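Local coordinates for protein pseudouridine synthase (Pyrococcus abyssi, PDB 2AUS) that probably converts uridine to pseudouridine in RNA, as a Cbf5-type pseudouridine synthase, at residues Y110-H115 and V168-G173. Residues are numbered along the deposited sequence; the frame is centred on the assembly and turned at random.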
loop_
_atom_site.group_PDB
_atom_site.type_symbol
_atom_site.label_atom_id
_atom_site.label_comp_id
_atom_site.label_asym_id
_atom_site.label_seq_id
_atom_site.Cartn_x
_atom_site.Cartn_y
_atom_site.Cartn_z
ATOM N N TYR A 110 5.279 4.363 24.460
ATOM C CA TYR A 110 5.655 3.791 23.180
ATOM C C TYR A 110 6.532 2.576 23.400
ATOM O O TYR A 110 7.088 2.373 24.480
ATOM C CB TYR A 110 6.472 4.796 22.372
ATOM C CG TYR A 110 5.761 6.063 21.973
ATOM C CD1 TYR A 110 5.140 6.172 20.733
ATOM C CD2 TYR A 110 5.748 7.173 22.818
ATOM C CE1 TYR A 110 4.530 7.355 20.335
ATOM C CE2 TYR A 110 5.137 8.365 22.429
ATOM C CZ TYR A 110 4.530 8.449 21.185
ATOM O OH TYR A 110 3.922 9.620 20.782
ATOM N N VAL A 111 6.637 1.761 22.363
ATOM C CA VAL A 111 7.529 0.621 22.380
ATOM C C VAL A 111 8.375 0.940 21.163
ATOM O O VAL A 111 7.847 1.184 20.079
ATOM C CB VAL A 111 6.795 -0.712 22.206
ATOM C CG1 VAL A 111 7.806 -1.827 21.936
ATOM C CG2 VAL A 111 6.038 -1.033 23.481
ATOM N N ALA A 112 9.688 0.965 21.341
ATOM C CA ALA A 112 10.560 1.320 20.241
ATOM C C ALA A 112 11.755 0.417 20.073
ATOM O O ALA A 112 12.291 -0.130 21.035
ATOM C CB ALA A 112 11.034 2.761 20.407
ATOM N N LEU A 113 12.164 0.278 18.823
ATOM C CA LEU A 113 13.316 -0.525 18.478
ATOM C C LEU A 113 14.436 0.437 18.075
ATOM O O LEU A 113 14.344 1.131 17.067
ATOM C CB LEU A 113 12.984 -1.458 17.316
ATOM C CG LEU A 113 14.181 -2.248 16.782
ATOM C CD1 LEU A 113 14.840 -3.010 17.919
ATOM C CD2 LEU A 113 13.715 -3.208 15.689
ATOM N N MET A 114 15.490 0.468 18.875
ATOM C CA MET A 114 16.619 1.344 18.606
ATOM C C MET A 114 17.778 0.536 18.040
ATOM O O MET A 114 18.123 -0.524 18.562
ATOM C CB MET A 114 17.054 2.040 19.899
ATOM C CG MET A 114 18.421 2.724 19.824
ATOM S SD MET A 114 18.815 3.627 21.334
ATOM C CE MET A 114 19.301 2.281 22.443
ATOM N N HIS A 115 18.373 1.034 16.966
ATOM C CA HIS A 115 19.502 0.355 16.361
ATOM C C HIS A 115 20.774 1.175 16.571
ATOM O O HIS A 115 20.888 2.288 16.060
ATOM C CB HIS A 115 19.269 0.152 14.865
ATOM C CG HIS A 115 20.361 -0.618 14.197
ATOM N ND1 HIS A 115 20.630 -1.938 14.499
ATOM C CD2 HIS A 115 21.290 -0.242 13.286
ATOM C CE1 HIS A 115 21.679 -2.337 13.805
ATOM N NE2 HIS A 115 22.100 -1.329 13.063
ATOM N N VAL A 168 18.050 -2.623 20.405
ATOM C CA VAL A 168 17.497 -2.430 21.734
ATOM C C VAL A 168 16.006 -2.179 21.633
ATOM O O VAL A 168 15.572 -1.202 21.033
ATOM C CB VAL A 168 18.169 -1.229 22.448
ATOM C CG1 VAL A 168 17.618 -1.080 23.868
ATOM C CG2 VAL A 168 19.676 -1.428 22.482
ATOM N N LEU A 169 15.230 -3.088 22.208
ATOM C CA LEU A 169 13.779 -2.979 22.213
ATOM C C LEU A 169 13.393 -2.455 23.598
ATOM O O LEU A 169 13.661 -3.106 24.612
ATOM C CB LEU A 169 13.147 -4.355 21.969
ATOM C CG LEU A 169 11.620 -4.450 22.057
ATOM C CD1 LEU A 169 10.978 -3.678 20.911
ATOM C CD2 LEU A 169 11.193 -5.918 22.008
ATOM N N PHE A 170 12.773 -1.282 23.652
ATOM C CA PHE A 170 12.399 -0.737 24.949
ATOM C C PHE A 170 11.048 -0.052 24.970
ATOM O O PHE A 170 10.528 0.363 23.936
ATOM C CB PHE A 170 13.479 0.226 25.443
ATOM C CG PHE A 170 13.575 1.505 24.656
ATOM C CD1 PHE A 170 12.966 2.668 25.118
ATOM C CD2 PHE A 170 14.308 1.558 23.475
ATOM C CE1 PHE A 170 13.090 3.871 24.418
ATOM C CE2 PHE A 170 14.438 2.751 22.768
ATOM C CZ PHE A 170 13.828 3.912 23.243
ATOM N N ARG A 171 10.481 0.039 26.166
ATOM C CA ARG A 171 9.192 0.679 26.374
ATOM C C ARG A 171 9.490 1.981 27.096
ATOM O O ARG A 171 10.325 2.017 27.995
ATOM C CB ARG A 171 8.293 -0.216 27.226
ATOM C CG ARG A 171 7.059 0.475 27.780
ATOM C CD ARG A 171 6.184 -0.520 28.529
ATOM N NE ARG A 171 5.412 -1.339 27.601
ATOM C CZ ARG A 171 5.319 -2.663 27.657
ATOM N NH1 ARG A 171 5.958 -3.340 28.604
ATOM N NH2 ARG A 171 4.576 -3.312 26.766
ATOM N N VAL A 172 8.823 3.054 26.690
ATOM C CA VAL A 172 9.064 4.347 27.301
ATOM C C VAL A 172 7.787 5.139 27.531
ATOM O O VAL A 172 6.929 5.224 26.651
ATOM C CB VAL A 172 10.031 5.190 26.423
ATOM C CG1 VAL A 172 9.469 5.333 25.019
ATOM C CG2 VAL A 172 10.247 6.553 27.042
ATOM N N GLY A 173 7.669 5.702 28.730
ATOM C CA GLY A 173 6.522 6.522 29.073
ATOM C C GLY A 173 7.045 7.941 28.991
ATOM O O GLY A 173 8.135 8.222 29.497
#
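Phe170 carries its CG between the backbone N and the carbonyl carbon (chi1 69°), a rotation that leans the ring over Ala112 on the neighbouring strand, while Met114, extended through its first two torsions, bends at chi3 (77°) to lay its methyl against Val168. These side chains lie on one face of an antiparallel pair at the middle of the six-stranded sheet in the TruB-type pseudouridine synthase domain. Strands 110-115 and 168-173 are joined by six backbone hydrogen bonds, two at each of the pairs Tyr110-Val172, Ala112-Phe170 and Met114-Val168; that from Met114 N to Val168 O is almost straight at 178°. Alanine suits its place because the small CB of Ala112 fits against one face of the Phe170 ring, 4.1 Å from Phe170 CE2. The same ring receives Met114 at its edge, CB of Met114 lying in the ring plane 3.9 Å from Phe170 CE2. A serine in place of Phe170 would probably leave Ala112 CB and Met114 CB without their shared apolar neighbour and open a gap beside Met129 of helix 122-131 and Ile184 of helix 180-191, whose side chains also touch Phe170. The flexible thioether of Met114 suits its place beside branched Val168, where Met114 CE reaches Val168 CB at 3.7 Å. The other face bears Val111, Leu113, Leu169 and Arg171, and there another protein chain packs on all four. Arg171 suits this partly exposed place because its CB and CG lie near the carbonyl O of Tyr110, while the chain, bent at chi3, carries the guanidinium on, with NH1 in a salt bridge with Glu159. On that face branched Val111 and Leu169 suit a buried sheet surface, crossing at an angle with Val111 CG1 against Leu169 CD1 at 3.8 Å.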